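Local atomic coordinates of fat acid-binding protein (Eubacterium ventriosum, PDB entry 3NYI), a protein that binds stearic acid, a long-chain fatty acid, and probably serves as a lipid-binding protein. Residues T185-V196 against L206-L216; F90-G98 against I198-L206. All coordinates share one frame; numbering follows the deposited sequence.

Interaction 1 (T185-V196 against L206-L216); sequences TAATGKLGVKPV and LGGIGRNRNKL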
ATOM      1  N   THR A 185      22.381  -1.039   4.167  1.00 40.27           N
ATOM      2  CA  THR A 185      23.443  -1.743   4.880  1.00 45.05           C
ATOM      3  C   THR A 185      24.728  -1.681   4.061  1.00 48.78           C
ATOM      4  O   THR A 185      24.732  -1.168   2.944  1.00 47.09           O
ATOM      5  CB  THR A 185      23.075  -3.225   5.195  1.00 41.23           C
ATOM      6  OG1 THR A 185      23.226  -4.034   4.024  1.00 35.89           O
ATOM      7  CG2 THR A 185      21.643  -3.342   5.708  1.00 43.44           C
ATOM      8  N   ALA A 186      25.818  -2.195   4.616  1.00 52.21           N
ATOM      9  CA  ALA A 186      27.081  -2.188   3.897  1.00 54.11           C
ATOM     10  C   ALA A 186      26.908  -2.937   2.580  1.00 56.57           C
ATOM     11  O   ALA A 186      27.308  -2.447   1.525  1.00 59.79           O
ATOM     12  CB  ALA A 186      28.179  -2.814   4.738  1.00 57.48           C
ATOM     13  N   ALA A 187      26.284  -4.110   2.649  1.00 49.11           N
ATOM     14  CA  ALA A 187      26.069  -4.939   1.468  1.00 46.32           C
ATOM     15  C   ALA A 187      25.240  -4.258   0.366  1.00 41.76           C
ATOM     16  O   ALA A 187      25.577  -4.354  -0.812  1.00 52.19           O
ATOM     17  CB  ALA A 187      25.449  -6.278   1.856  1.00 41.60           C
ATOM     18  N   THR A 188      24.164  -3.574   0.736  1.00 40.59           N
ATOM     19  CA  THR A 188      23.295  -2.970  -0.277  1.00 40.45           C
ATOM     20  C   THR A 188      23.880  -1.678  -0.839  1.00 40.50           C
ATOM     21  O   THR A 188      23.421  -1.178  -1.863  1.00 47.77           O
ATOM     22  CB  THR A 188      21.839  -2.715   0.240  1.00 38.96           C
ATOM     23  OG1 THR A 188      21.841  -1.740   1.293  1.00 36.75           O
ATOM     24  CG2 THR A 188      21.194  -4.014   0.726  1.00 38.95           C
ATOM     25  N   GLY A 189      24.895  -1.141  -0.170  1.00 38.33           N
ATOM     26  CA  GLY A 189      25.487   0.116  -0.592  1.00 39.78           C
ATOM     27  C   GLY A 189      26.507  -0.071  -1.703  1.00 45.26           C
ATOM     28  O   GLY A 189      27.008   0.895  -2.276  1.00 48.55           O
ATOM     29  N   LYS A 190      26.819  -1.325  -2.006  1.00 48.13           N
ATOM     30  CA  LYS A 190      27.817  -1.635  -3.024  1.00 53.90           C
ATOM     31  C   LYS A 190      27.296  -1.381  -4.443  1.00 52.04           C
ATOM     32  O   LYS A 190      26.104  -1.508  -4.719  1.00 49.78           O
ATOM     33  CB  LYS A 190      28.329  -3.070  -2.863  1.00 57.66           C
ATOM     34  CG  LYS A 190      29.662  -3.163  -2.126  1.00 73.42           C
ATOM     35  CD  LYS A 190      29.544  -3.923  -0.815  1.00 79.93           C
ATOM     36  CE  LYS A 190      30.908  -4.117  -0.159  1.00 85.16           C
ATOM     37  NZ  LYS A 190      31.784  -5.060  -0.915  1.00 87.10           N
ATOM     38  N   LEU A 191      28.200  -1.004  -5.337  1.00 50.71           N
ATOM     39  CA  LEU A 191      27.828  -0.676  -6.708  1.00 49.01           C
ATOM     40  C   LEU A 191      27.165  -1.859  -7.420  1.00 40.11           C
ATOM     41  O   LEU A 191      27.702  -2.969  -7.443  1.00 43.25           O
ATOM     42  CB  LEU A 191      29.064  -0.212  -7.494  1.00 55.15           C
ATOM     43  CG  LEU A 191      28.877   0.032  -8.994  1.00 58.64           C
ATOM     44  CD1 LEU A 191      27.899   1.170  -9.219  1.00 59.07           C
ATOM     45  CD2 LEU A 191      30.219   0.319  -9.682  1.00 56.42           C
ATOM     46  N   GLY A 192      26.002  -1.604  -8.008  1.00 38.87           N
ATOM     47  CA  GLY A 192      25.302  -2.606  -8.794  1.00 45.38           C
ATOM     48  C   GLY A 192      24.267  -3.431  -8.042  1.00 43.45           C
ATOM     49  O   GLY A 192      23.462  -4.125  -8.660  1.00 41.18           O
ATOM     50  N   VAL A 193      24.280  -3.361  -6.715  1.00 38.43           N
ATOM     51  CA  VAL A 193      23.404  -4.218  -5.918  1.00 39.33           C
ATOM     52  C   VAL A 193      22.004  -3.636  -5.735  1.00 39.57           C
ATOM     53  O   VAL A 193      21.832  -2.422  -5.610  1.00 39.74           O
ATOM     54  CB  VAL A 193      24.026  -4.549  -4.542  1.00 43.58           C
ATOM     55  CG1 VAL A 193      23.162  -5.555  -3.788  1.00 41.86           C
ATOM     56  CG2 VAL A 193      25.440  -5.098  -4.719  1.00 38.92           C
ATOM     57  N   LYS A 194      21.006  -4.517  -5.756  1.00 31.30           N
ATOM     58  CA  LYS A 194      19.636  -4.159  -5.406  1.00 34.02           C
ATOM     59  C   LYS A 194      19.156  -5.095  -4.309  1.00 33.23           C
ATOM     60  O   LYS A 194      19.593  -6.251  -4.224  1.00 33.77           O
ATOM     61  CB  LYS A 194      18.684  -4.240  -6.608  1.00 35.68           C
ATOM     62  CG  LYS A 194      19.039  -3.320  -7.782  1.00 39.60           C
ATOM     63  CD  LYS A 194      20.046  -4.005  -8.689  1.00 49.17           C
ATOM     64  CE  LYS A 194      20.312  -3.217  -9.962  1.00 51.75           C
ATOM     65  NZ  LYS A 194      21.339  -3.913 -10.789  1.00 49.93           N
ATOM     66  N   PRO A 195      18.265  -4.591  -3.454  1.00 29.86           N
ATOM     67  CA  PRO A 195      17.719  -5.368  -2.336  1.00 26.04           C
ATOM     68  C   PRO A 195      16.490  -6.177  -2.708  1.00 30.56           C
ATOM     69  O   PRO A 195      15.723  -5.806  -3.599  1.00 29.01           O
ATOM     70  CB  PRO A 195      17.317  -4.282  -1.340  1.00 26.51           C
ATOM     71  CG  PRO A 195      16.900  -3.116  -2.235  1.00 27.41           C
ATOM     72  CD  PRO A 195      17.865  -3.170  -3.406  1.00 25.96           C
ATOM     73  N   VAL A 196      16.332  -7.314  -2.036  1.00 26.76           N
ATOM     74  CA  VAL A 196      15.034  -7.946  -1.942  1.00 20.97           C
ATOM     75  C   VAL A 196      14.523  -7.429  -0.609  1.00 25.44           C
ATOM     76  O   VAL A 196      15.219  -7.525   0.406  1.00 26.14           O
ATOM     77  CB  VAL A 196      15.142  -9.473  -1.863  1.00 31.56           C
ATOM     78  CG1 VAL A 196      13.770 -10.083  -1.580  1.00 27.44           C
ATOM     79  CG2 VAL A 196      15.746 -10.044  -3.147  1.00 31.90           C
ATOM     80  N   LEU A 206      15.544  -5.948   5.098  1.00 21.30           N
ATOM     81  CA  LEU A 206      16.245  -6.582   3.989  1.00 23.84           C
ATOM     82  C   LEU A 206      15.993  -8.087   3.987  1.00 31.98           C
ATOM     83  O   LEU A 206      16.178  -8.748   5.006  1.00 32.58           O
ATOM     84  CB  LEU A 206      17.747  -6.290   4.091  1.00 29.30           C
ATOM     85  CG  LEU A 206      18.615  -6.645   2.879  1.00 36.04           C
ATOM     86  CD1 LEU A 206      18.217  -5.834   1.646  1.00 35.61           C
ATOM     87  CD2 LEU A 206      20.090  -6.430   3.210  1.00 31.07           C
ATOM     88  N   GLY A 207      15.549  -8.624   2.853  1.00 28.47           N
ATOM     89  CA  GLY A 207      15.324 -10.058   2.739  1.00 28.73           C
ATOM     90  C   GLY A 207      16.301 -10.791   1.831  1.00 32.20           C
ATOM     91  O   GLY A 207      16.200 -12.003   1.664  1.00 35.80           O
ATOM     92  N   GLY A 208      17.238 -10.061   1.233  1.00 32.06           N
ATOM     93  CA  GLY A 208      18.195 -10.645   0.302  1.00 27.62           C
ATOM     94  C   GLY A 208      18.802  -9.563  -0.585  1.00 30.55           C
ATOM     95  O   GLY A 208      18.433  -8.394  -0.475  1.00 29.30           O
ATOM     96  N   ILE A 209      19.749  -9.938  -1.443  1.00 34.44           N
ATOM     97  CA  ILE A 209      20.330  -8.996  -2.410  1.00 36.98           C
ATOM     98  C   ILE A 209      20.604  -9.673  -3.755  1.00 38.93           C
ATOM     99  O   ILE A 209      20.507 -10.893  -3.880  1.00 37.12           O
ATOM    100  CB  ILE A 209      21.667  -8.350  -1.932  1.00 47.19           C
ATOM    101  CG1 ILE A 209      22.797  -9.380  -1.919  1.00 53.19           C
ATOM    102  CG2 ILE A 209      21.510  -7.650  -0.591  1.00 44.35           C
ATOM    103  CD1 ILE A 209      22.615 -10.483  -0.914  1.00 57.63           C
ATOM    104  N   GLY A 210      20.946  -8.870  -4.755  1.00 33.31           N
ATOM    105  CA  GLY A 210      21.292  -9.398  -6.067  1.00 34.48           C
ATOM    106  C   GLY A 210      21.582  -8.274  -7.044  1.00 37.19           C
ATOM    107  O   GLY A 210      21.597  -7.103  -6.658  1.00 35.86           O
ATOM    108  N   ARG A 211      21.783  -8.624  -8.311  1.00 37.97           N
ATOM    109  CA  ARG A 211      22.202  -7.650  -9.324  1.00 40.63           C
ATOM    110  C   ARG A 211      21.347  -7.717 -10.582  1.00 45.20           C
ATOM    111  O   ARG A 211      21.065  -6.699 -11.210  1.00 48.60           O
ATOM    112  CB  ARG A 211      23.669  -7.877  -9.702  1.00 40.64           C
ATOM    113  CG  ARG A 211      24.648  -7.622  -8.572  1.00 44.65           C
ATOM    114  CD  ARG A 211      26.063  -7.985  -8.980  1.00 48.62           C
ATOM    115  NE  ARG A 211      27.000  -7.820  -7.871  1.00 47.24           N
ATOM    116  CZ  ARG A 211      27.510  -6.655  -7.495  1.00 48.72           C
ATOM    117  NH1 ARG A 211      27.181  -5.541  -8.143  1.00 40.84           N
ATOM    118  NH2 ARG A 211      28.356  -6.605  -6.472  1.00 55.85           N
ATOM    119  N   ASN A 212      20.950  -8.927 -10.952  1.00 40.33           N
ATOM    120  CA  ASN A 212      20.180  -9.141 -12.166  1.00 39.65           C
ATOM    121  C   ASN A 212      18.680  -9.085 -11.875  1.00 39.42           C
ATOM    122  O   ASN A 212      18.204  -9.726 -10.946  1.00 37.72           O
ATOM    123  CB  ASN A 212      20.565 -10.494 -12.775  1.00 38.09           C
ATOM    124  CG  ASN A 212      19.717 -10.862 -13.968  1.00 43.98           C
ATOM    125  OD1 ASN A 212      18.729 -11.581 -13.840  1.00 46.71           O
ATOM    126  ND2 ASN A 212      20.107 -10.377 -15.146  1.00 51.63           N
ATOM    127  N   ARG A 213      17.945  -8.312 -12.668  1.00 36.47           N
ATOM    128  CA  ARG A 213      16.504  -8.163 -12.481  1.00 38.80           C
ATOM    129  C   ARG A 213      15.778  -9.507 -12.367  1.00 36.58           C
ATOM    130  O   ARG A 213      14.992  -9.720 -11.440  1.00 37.84           O
ATOM    131  CB  ARG A 213      15.908  -7.345 -13.628  1.00 43.05           C
ATOM    132  CG  ARG A 213      14.403  -7.142 -13.539  1.00 44.32           C
ATOM    133  CD  ARG A 213      14.021  -6.221 -12.382  1.00 40.51           C
ATOM    134  NE  ARG A 213      12.685  -5.652 -12.563  1.00 41.81           N
ATOM    135  CZ  ARG A 213      12.174  -4.682 -11.808  1.00 37.05           C
ATOM    136  NH1 ARG A 213      12.885  -4.180 -10.809  1.00 31.78           N
ATOM    137  NH2 ARG A 213      10.950  -4.218 -12.046  1.00 33.82           N
ATOM    138  N   ASN A 214      16.031 -10.408 -13.311  1.00 37.92           N
ATOM    139  CA  ASN A 214      15.345 -11.695 -13.305  1.00 39.97           C
ATOM    140  C   ASN A 214      15.690 -12.548 -12.090  1.00 35.02           C
ATOM    141  O   ASN A 214      14.821 -13.210 -11.522  1.00 38.46           O
ATOM    142  CB  ASN A 214      15.597 -12.466 -14.606  1.00 43.42           C
ATOM    143  CG  ASN A 214      14.729 -11.972 -15.748  1.00 53.49           C
ATOM    144  OD1 ASN A 214      13.860 -11.118 -15.555  1.00 56.41           O
ATOM    145  ND2 ASN A 214      14.958 -12.500 -16.942  1.00 58.36           N
ATOM    146  N   LYS A 215      16.958 -12.537 -11.694  1.00 32.54           N
ATOM    147  CA  LYS A 215      17.377 -13.274 -10.505  1.00 36.62           C
ATOM    148  C   LYS A 215      16.772 -12.665  -9.235  1.00 36.04           C
ATOM    149  O   LYS A 215      16.392 -13.376  -8.306  1.00 31.71           O
ATOM    150  CB  LYS A 215      18.901 -13.314 -10.404  1.00 38.87           C
ATOM    151  CG  LYS A 215      19.568 -14.256 -11.409  1.00 46.90           C
ATOM    152  CD  LYS A 215      21.082 -14.098 -11.393  1.00 59.59           C
ATOM    153  CE  LYS A 215      21.790 -15.434 -11.588  1.00 74.92           C
ATOM    154  NZ  LYS A 215      22.184 -16.048 -10.286  1.00 78.41           N
ATOM    155  N   LEU A 216      16.685 -11.343  -9.193  1.00 28.12           N
ATOM    156  CA  LEU A 216      16.078 -10.685  -8.042  1.00 27.20           C
ATOM    157  C   LEU A 216      14.609 -11.061  -7.918  1.00 28.51           C
ATOM    158  O   LEU A 216      14.129 -11.297  -6.817  1.00 29.08           O
ATOM    159  CB  LEU A 216      16.229  -9.160  -8.131  1.00 25.93           C
ATOM    160  CG  LEU A 216      17.607  -8.618  -7.748  1.00 31.20           C
ATOM    161  CD1 LEU A 216      17.896  -7.295  -8.470  1.00 32.20           C
ATOM    162  CD2 LEU A 216      17.724  -8.453  -6.236  1.00 33.75           C
TER
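Lys194-Val196 and Leu206-Gly210 pair as antiparallel strands at 141°, Lys194 N giving a nearly straight bond to Gly210 O (2.8 Å, 175°), while Gly207 and Gly208 both face Val196 in a classic beta bulge whose Gly207 N reaches Val196 O at 2.7 Å. The Lys194 side chain bends at chi2 (86°), which carries NZ past the strand end to Arg211 O, 2.8 Å away on a lone pair, and to Gly192 O; its CB lies against Leu216 CD1. A methionine in its place would probably leave the Arg211 and Gly192 carbonyls without this shared donor and the turn less firmly tied to the strand end. Arg211, extended from CG to NE, reaches Leu191 O with NH1 (2.7 Å) in the guanidinium plane, and Val193 CG2 sits over one face of that group near its rim. On the sheet face of Pro195 and Ile209, Leu206 CD1 is tight against Pro195 CB (3.5 Å) and meets Thr188 CG2 tip to tip (3.6 Å). Val196 CG2 slides past Leu216 CD2 on the other face, which helix 213-231 packs against: besides Leu216, its Ser219 and Val220 touch Val196; strand 163-167 flanks the hairpin, its Thr167 OG1 bonded to Pro195 O.

Interaction 2 (F90-G98 against I198-L206); sequences FTITTLFSG and IMKDGDIGL. With STE (stearic acid), chain C.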
ATOM      1  N   PHE A  90      -8.689   3.962   6.638  1.00 22.23           N
ATOM      2  CA  PHE A  90      -7.369   3.311   6.669  1.00 23.90           C
ATOM      3  C   PHE A  90      -6.282   4.226   6.114  1.00 24.16           C
ATOM      4  O   PHE A  90      -6.486   4.918   5.121  1.00 23.48           O
ATOM      5  CB  PHE A  90      -7.372   2.040   5.818  1.00 22.69           C
ATOM      6  CG  PHE A  90      -8.290   0.980   6.314  1.00 22.89           C
ATOM      7  CD1 PHE A  90      -7.803  -0.061   7.095  1.00 31.84           C
ATOM      8  CD2 PHE A  90      -9.643   1.008   5.994  1.00 21.24           C
ATOM      9  CE1 PHE A  90      -8.650  -1.055   7.557  1.00 29.27           C
ATOM     10  CE2 PHE A  90     -10.497   0.016   6.447  1.00 26.96           C
ATOM     11  CZ  PHE A  90     -10.001  -1.017   7.234  1.00 25.36           C
ATOM     12  N   THR A  91      -5.112   4.209   6.739  1.00 18.65           N
ATOM     13  CA  THR A  91      -4.009   5.014   6.243  1.00 17.83           C
ATOM     14  C   THR A  91      -2.785   4.148   6.080  1.00 25.93           C
ATOM     15  O   THR A  91      -2.701   3.043   6.636  1.00 22.84           O
ATOM     16  CB  THR A  91      -3.632   6.165   7.207  1.00 21.32           C
ATOM     17  OG1 THR A  91      -3.035   5.622   8.389  1.00 22.85           O
ATOM     18  CG2 THR A  91      -4.854   6.959   7.601  1.00 24.94           C
ATOM     19  N   ILE A  92      -1.835   4.667   5.315  1.00 18.12           N
ATOM     20  CA  ILE A  92      -0.525   4.046   5.189  1.00 16.62           C
ATOM     21  C   ILE A  92       0.105   3.942   6.590  1.00 20.14           C
ATOM     22  O   ILE A  92      -0.240   4.718   7.494  1.00 20.99           O
ATOM     23  CB  ILE A  92       0.356   4.899   4.241  1.00 18.56           C
ATOM     24  CG1 ILE A  92       1.624   4.141   3.809  1.00 21.25           C
ATOM     25  CG2 ILE A  92       0.704   6.262   4.902  1.00 20.25           C
ATOM     26  CD1 ILE A  92       2.470   4.903   2.736  1.00 19.17           C
ATOM     27  N   THR A  93       1.019   2.989   6.777  1.00 19.34           N
ATOM     28  CA  THR A  93       1.734   2.844   8.052  1.00 14.39           C
ATOM     29  C   THR A  93       2.279   4.163   8.608  1.00 17.34           C
ATOM     30  O   THR A  93       2.855   4.969   7.881  1.00 20.38           O
ATOM     31  CB  THR A  93       2.903   1.833   7.955  1.00 18.72           C
ATOM     32  OG1 THR A  93       3.646   1.848   9.181  1.00 20.96           O
ATOM     33  CG2 THR A  93       3.831   2.181   6.806  1.00 15.66           C
ATOM     34  N   THR A  94       2.097   4.373   9.911  1.00 16.12           N
ATOM     35  CA  THR A  94       2.573   5.590  10.564  1.00 18.04           C
ATOM     36  C   THR A  94       4.081   5.694  10.508  1.00 23.66           C
ATOM     37  O   THR A  94       4.633   6.768  10.714  1.00 21.69           O
ATOM     38  CB  THR A  94       2.197   5.628  12.055  1.00 28.09           C
ATOM     39  OG1 THR A  94       2.549   4.374  12.654  1.00 32.38           O
ATOM     40  CG2 THR A  94       0.730   5.861  12.226  1.00 24.92           C
ATOM     41  N   LEU A  95       4.753   4.571  10.271  1.00 21.38           N
ATOM     42  CA  LEU A  95       6.217   4.588  10.162  1.00 18.05           C
ATOM     43  C   LEU A  95       6.727   5.184   8.848  1.00 24.24           C
ATOM     44  O   LEU A  95       7.915   5.479   8.750  1.00 24.43           O
ATOM     45  CB  LEU A  95       6.812   3.178  10.397  1.00 22.83           C
ATOM     46  CG  LEU A  95       6.518   2.616  11.794  1.00 27.35           C
ATOM     47  CD1 LEU A  95       7.026   1.167  11.966  1.00 31.86           C
ATOM     48  CD2 LEU A  95       7.113   3.523  12.861  1.00 31.52           C
ATOM     49  N   PHE A  96       5.853   5.351   7.842  1.00 19.86           N
ATOM     50  CA  PHE A  96       6.255   5.965   6.569  1.00 17.92           C
ATOM     51  C   PHE A  96       5.751   7.405   6.432  1.00 21.54           C
ATOM     52  O   PHE A  96       6.297   8.176   5.657  1.00 20.74           O
ATOM     53  CB  PHE A  96       5.709   5.218   5.339  1.00 18.76           C
ATOM     54  CG  PHE A  96       6.301   3.844   5.118  1.00 18.44           C
ATOM     55  CD1 PHE A  96       7.419   3.424   5.818  1.00 21.75           C
ATOM     56  CD2 PHE A  96       5.752   2.995   4.157  1.00 19.42           C
ATOM     57  CE1 PHE A  96       7.956   2.144   5.605  1.00 24.81           C
ATOM     58  CE2 PHE A  96       6.285   1.733   3.936  1.00 21.81           C
ATOM     59  CZ  PHE A  96       7.386   1.311   4.664  1.00 22.34           C
ATOM     60  N   SER A  97       4.662   7.741   7.113  1.00 22.61           N
ATOM     61  CA  SER A  97       3.964   8.985   6.786  1.00 24.39           C
ATOM     62  C   SER A  97       3.165   9.489   7.964  1.00 23.74           C
ATOM     63  O   SER A  97       2.707   8.706   8.783  1.00 21.06           O
ATOM     64  CB  SER A  97       3.007   8.738   5.608  1.00 26.45           C
ATOM     65  OG  SER A  97       2.211   9.871   5.336  1.00 26.46           O
ATOM     66  N   GLY A  98       2.968  10.801   8.029  1.00 20.85           N
ATOM     67  CA  GLY A  98       2.083  11.363   9.027  1.00 19.78           C
ATOM     68  C   GLY A  98       0.620  11.374   8.597  1.00 18.35           C
ATOM     69  O   GLY A  98      -0.211  12.007   9.242  1.00 21.16           O
ATOM     70  N   ILE A 198      11.405  -6.854   2.409  1.00 20.68           N
ATOM     71  CA  ILE A 198      10.214  -7.395   3.024  1.00 21.69           C
ATOM     72  C   ILE A 198       9.554  -6.311   3.841  1.00 21.90           C
ATOM     73  O   ILE A 198      10.213  -5.680   4.661  1.00 21.95           O
ATOM     74  CB  ILE A 198      10.548  -8.567   3.994  1.00 23.08           C
ATOM     75  CG1 ILE A 198      11.270  -9.689   3.258  1.00 26.12           C
ATOM     76  CG2 ILE A 198       9.265  -9.065   4.660  1.00 23.39           C
ATOM     77  CD1 ILE A 198      11.752 -10.826   4.169  1.00 29.42           C
HETATM   78  N   MSE A 199       8.258  -6.104   3.630  1.00 20.09           N
HETATM   79  CA  MSE A 199       7.500  -5.231   4.514  1.00 23.89           C
HETATM   80  C   MSE A 199       6.720  -6.064   5.509  1.00 22.66           C
HETATM   81  O   MSE A 199       5.924  -6.928   5.129  1.00 22.88           O
HETATM   82  CB  MSE A 199       6.534  -4.320   3.749  1.00 20.72           C
HETATM   83  CG  MSE A 199       5.785  -3.396   4.692  1.00 24.59           C
HETATM   84 SE   MSE A 199       4.654  -2.055   3.818  0.77 25.60          SE
HETATM   85  CE  MSE A 199       4.296  -0.987   5.435  1.00 16.15           C
ATOM     86  N   LYS A 200       6.950  -5.812   6.790  1.00 20.41           N
ATOM     87  CA  LYS A 200       6.196  -6.513   7.807  1.00 22.02           C
ATOM     88  C   LYS A 200       6.197  -5.689   9.062  1.00 21.69           C
ATOM     89  O   LYS A 200       7.145  -4.925   9.324  1.00 20.17           O
ATOM     90  CB  LYS A 200       6.796  -7.898   8.077  1.00 23.64           C
ATOM     91  CG  LYS A 200       7.994  -7.907   9.009  1.00 31.10           C
ATOM     92  CD  LYS A 200       8.422  -9.371   9.296  1.00 32.42           C
ATOM     93  CE  LYS A 200       9.617  -9.442  10.236  1.00 41.89           C
ATOM     94  NZ  LYS A 200      10.016 -10.868  10.537  1.00 43.27           N
ATOM     95  N   ASP A 201       5.121  -5.822   9.826  1.00 19.70           N
ATOM     96  CA  ASP A 201       5.031  -5.125  11.098  1.00 23.36           C
ATOM     97  C   ASP A 201       5.138  -3.604  10.909  1.00 24.15           C
ATOM     98  O   ASP A 201       5.657  -2.905  11.779  1.00 27.69           O
ATOM     99  CB  ASP A 201       6.155  -5.589  12.021  1.00 38.51           C
ATOM    100  CG  ASP A 201       5.660  -5.942  13.389  1.00 61.48           C
ATOM    101  OD1 ASP A 201       5.817  -5.110  14.305  1.00 63.30           O
ATOM    102  OD2 ASP A 201       5.101  -7.051  13.543  1.00 77.83           O
ATOM    103  N   GLY A 202       4.687  -3.101   9.763  1.00 22.83           N
ATOM    104  CA  GLY A 202       4.634  -1.655   9.552  1.00 19.01           C
ATOM    105  C   GLY A 202       5.855  -0.978   8.959  1.00 24.87           C
ATOM    106  O   GLY A 202       5.850   0.252   8.752  1.00 20.65           O
ATOM    107  N   ASP A 203       6.893  -1.755   8.650  1.00 20.32           N
ATOM    108  CA  ASP A 203       8.137  -1.177   8.161  1.00 22.13           C
ATOM    109  C   ASP A 203       8.835  -2.111   7.157  1.00 23.66           C
ATOM    110  O   ASP A 203       8.404  -3.249   6.964  1.00 24.60           O
ATOM    111  CB  ASP A 203       9.059  -0.906   9.360  1.00 30.24           C
ATOM    112  CG  ASP A 203      10.060   0.226   9.107  1.00 44.08           C
ATOM    113  OD1 ASP A 203      10.251   0.635   7.940  1.00 36.46           O
ATOM    114  OD2 ASP A 203      10.660   0.711  10.092  1.00 43.53           O
ATOM    115  N   ILE A 204       9.933  -1.650   6.555  1.00 20.41           N
ATOM    116  CA  ILE A 204      10.710  -2.492   5.627  1.00 22.01           C
ATOM    117  C   ILE A 204      12.033  -2.997   6.197  1.00 27.32           C
ATOM    118  O   ILE A 204      12.668  -2.338   7.019  1.00 24.39           O
ATOM    119  CB  ILE A 204      10.961  -1.799   4.272  1.00 19.45           C
ATOM    120  CG1 ILE A 204      11.464  -0.366   4.474  1.00 20.71           C
ATOM    121  CG2 ILE A 204       9.655  -1.760   3.445  1.00 19.08           C
ATOM    122  CD1 ILE A 204      11.774   0.354   3.147  1.00 24.23           C
ATOM    123  N   GLY A 205      12.436  -4.179   5.741  1.00 22.55           N
ATOM    124  CA  GLY A 205      13.689  -4.789   6.141  1.00 26.13           C
ATOM    125  C   GLY A 205      14.282  -5.550   4.970  1.00 28.43           C
ATOM    126  O   GLY A 205      13.611  -5.777   3.961  1.00 22.90           O
ATOM    127  N   LEU A 206      15.544  -5.948   5.098  1.00 21.30           N
ATOM    128  CA  LEU A 206      16.245  -6.582   3.989  1.00 23.84           C
ATOM    129  C   LEU A 206      15.993  -8.087   3.987  1.00 31.98           C
ATOM    130  O   LEU A 206      16.178  -8.748   5.006  1.00 32.58           O
ATOM    131  CB  LEU A 206      17.747  -6.290   4.091  1.00 29.30           C
ATOM    132  CG  LEU A 206      18.615  -6.645   2.879  1.00 36.04           C
ATOM    133  CD1 LEU A 206      18.217  -5.834   1.646  1.00 35.61           C
ATOM    134  CD2 LEU A 206      20.090  -6.430   3.210  1.00 31.07           C
TER
HETATM  135  C1  STE C 301       4.273  11.260   2.805  1.00 31.98           C
HETATM  136  O1  STE C 301       3.797  11.421   3.887  1.00 27.25           O
HETATM  137  O2  STE C 301       4.955  12.120   2.331  1.00 30.53           O
HETATM  138  C2  STE C 301       4.196   9.868   2.137  1.00 23.87           C
HETATM  139  C3  STE C 301       5.516   9.086   2.352  1.00 20.47           C
HETATM  140  C4  STE C 301       5.467   7.742   1.583  1.00 21.29           C
HETATM  141  C5  STE C 301       6.655   6.833   1.973  1.00 22.03           C
HETATM  142  C6  STE C 301       6.609   5.525   1.148  1.00 20.91           C
HETATM  143  C7  STE C 301       7.844   4.636   1.441  1.00 20.93           C
HETATM  144  C8  STE C 301       7.656   3.282   0.708  1.00 22.96           C
HETATM  145  C9  STE C 301       8.867   2.349   0.937  1.00 23.43           C
HETATM  146  C10 STE C 301       8.661   1.052   0.107  1.00 26.88           C
HETATM  147  C11 STE C 301       7.643   0.168   0.830  1.00 23.16           C
HETATM  148  C12 STE C 301       6.478  -0.354  -0.045  1.00 23.79           C
HETATM  149  C13 STE C 301       6.778  -0.432  -1.550  1.00 26.16           C
HETATM  150  C14 STE C 301       6.274  -1.820  -2.030  1.00 23.51           C
HETATM  151  C15 STE C 301       6.151  -1.868  -3.570  1.00 20.19           C
HETATM  152  C16 STE C 301       6.015  -3.348  -4.007  1.00 24.74           C
HETATM  153  C17 STE C 301       4.529  -3.768  -3.971  1.00 22.18           C
HETATM  154  C18 STE C 301       4.342  -5.183  -4.566  1.00 23.96           C
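The tip of the hairpin formed by strands 194-200 and 203-210, a type I' turn from Lys200 to Asp203, meets the loop after strand 87-91 beside the bound stearic acid. Thr93 OG1 donates to Gly202 O at 2.8 Å, in the carbonyl plane and on a lone pair. At chi1 174° OG1 swings away from its own backbone N, and it also accepts from Leu95 N at 3.1 Å, which makes an ST turn; one hydroxyl thus links the loop's own fold to the hairpin. Gly202 has phi/psi of 89°/1°, where a CB would jam against the preceding carbonyl O, so the turn calls for glycine here. Leu95 packs on the same turn, its CD1 3.5 Å from Gly202 O and also near Asp203 CB.

The Phe96 ring lies against the fatty acid. One ring face carries STE C7, 3.8 Å above its plane, and the opposite face carries Gly202 O and, near the rim, Thr93 CG2. At the ring edge stand Asp203 OD1, which also accepts from Ile204 N, and Ile204 CG2, itself 3.8 Å from STE C11. The extended selenomethionine Met199 makes an oblique Met-aromatic contact, SE 5.2 Å from the Phe96 ring centroid, and its CE packs tightly against Thr93 CG2 (3.5 Å). Toward the carboxylate end of the lipid, Ser97 OG donates to STE O1 at 2.6 Å, while Thr65 OG1 also hydrogen-bonds to the lipid and Arg179 NE to Phe96 O.

Overall arrangement
Both contacts use the hairpin of strands 194-200 and 203-210, with strand 203-210 at one edge of the six-stranded mixed sheet, and their centres lie about 20 Å apart. Interaction 1 takes the end next to helix 213-231; interaction 2 takes the turn, nearer the centre of the chain, where it meets the loop following strand 87-91 of the other sheet. Along the chain the segments alternate: 90-98, 185-196, 198-206, 206-216. Leu206 belongs to both contacts, and Gly207 CA approaches Ile198 CD1 at 3.9 Å. One hairpin thus carries both contacts, its far end packed by helix 213-231 and its turn meeting the loop from the other sheet beside the stearic acid.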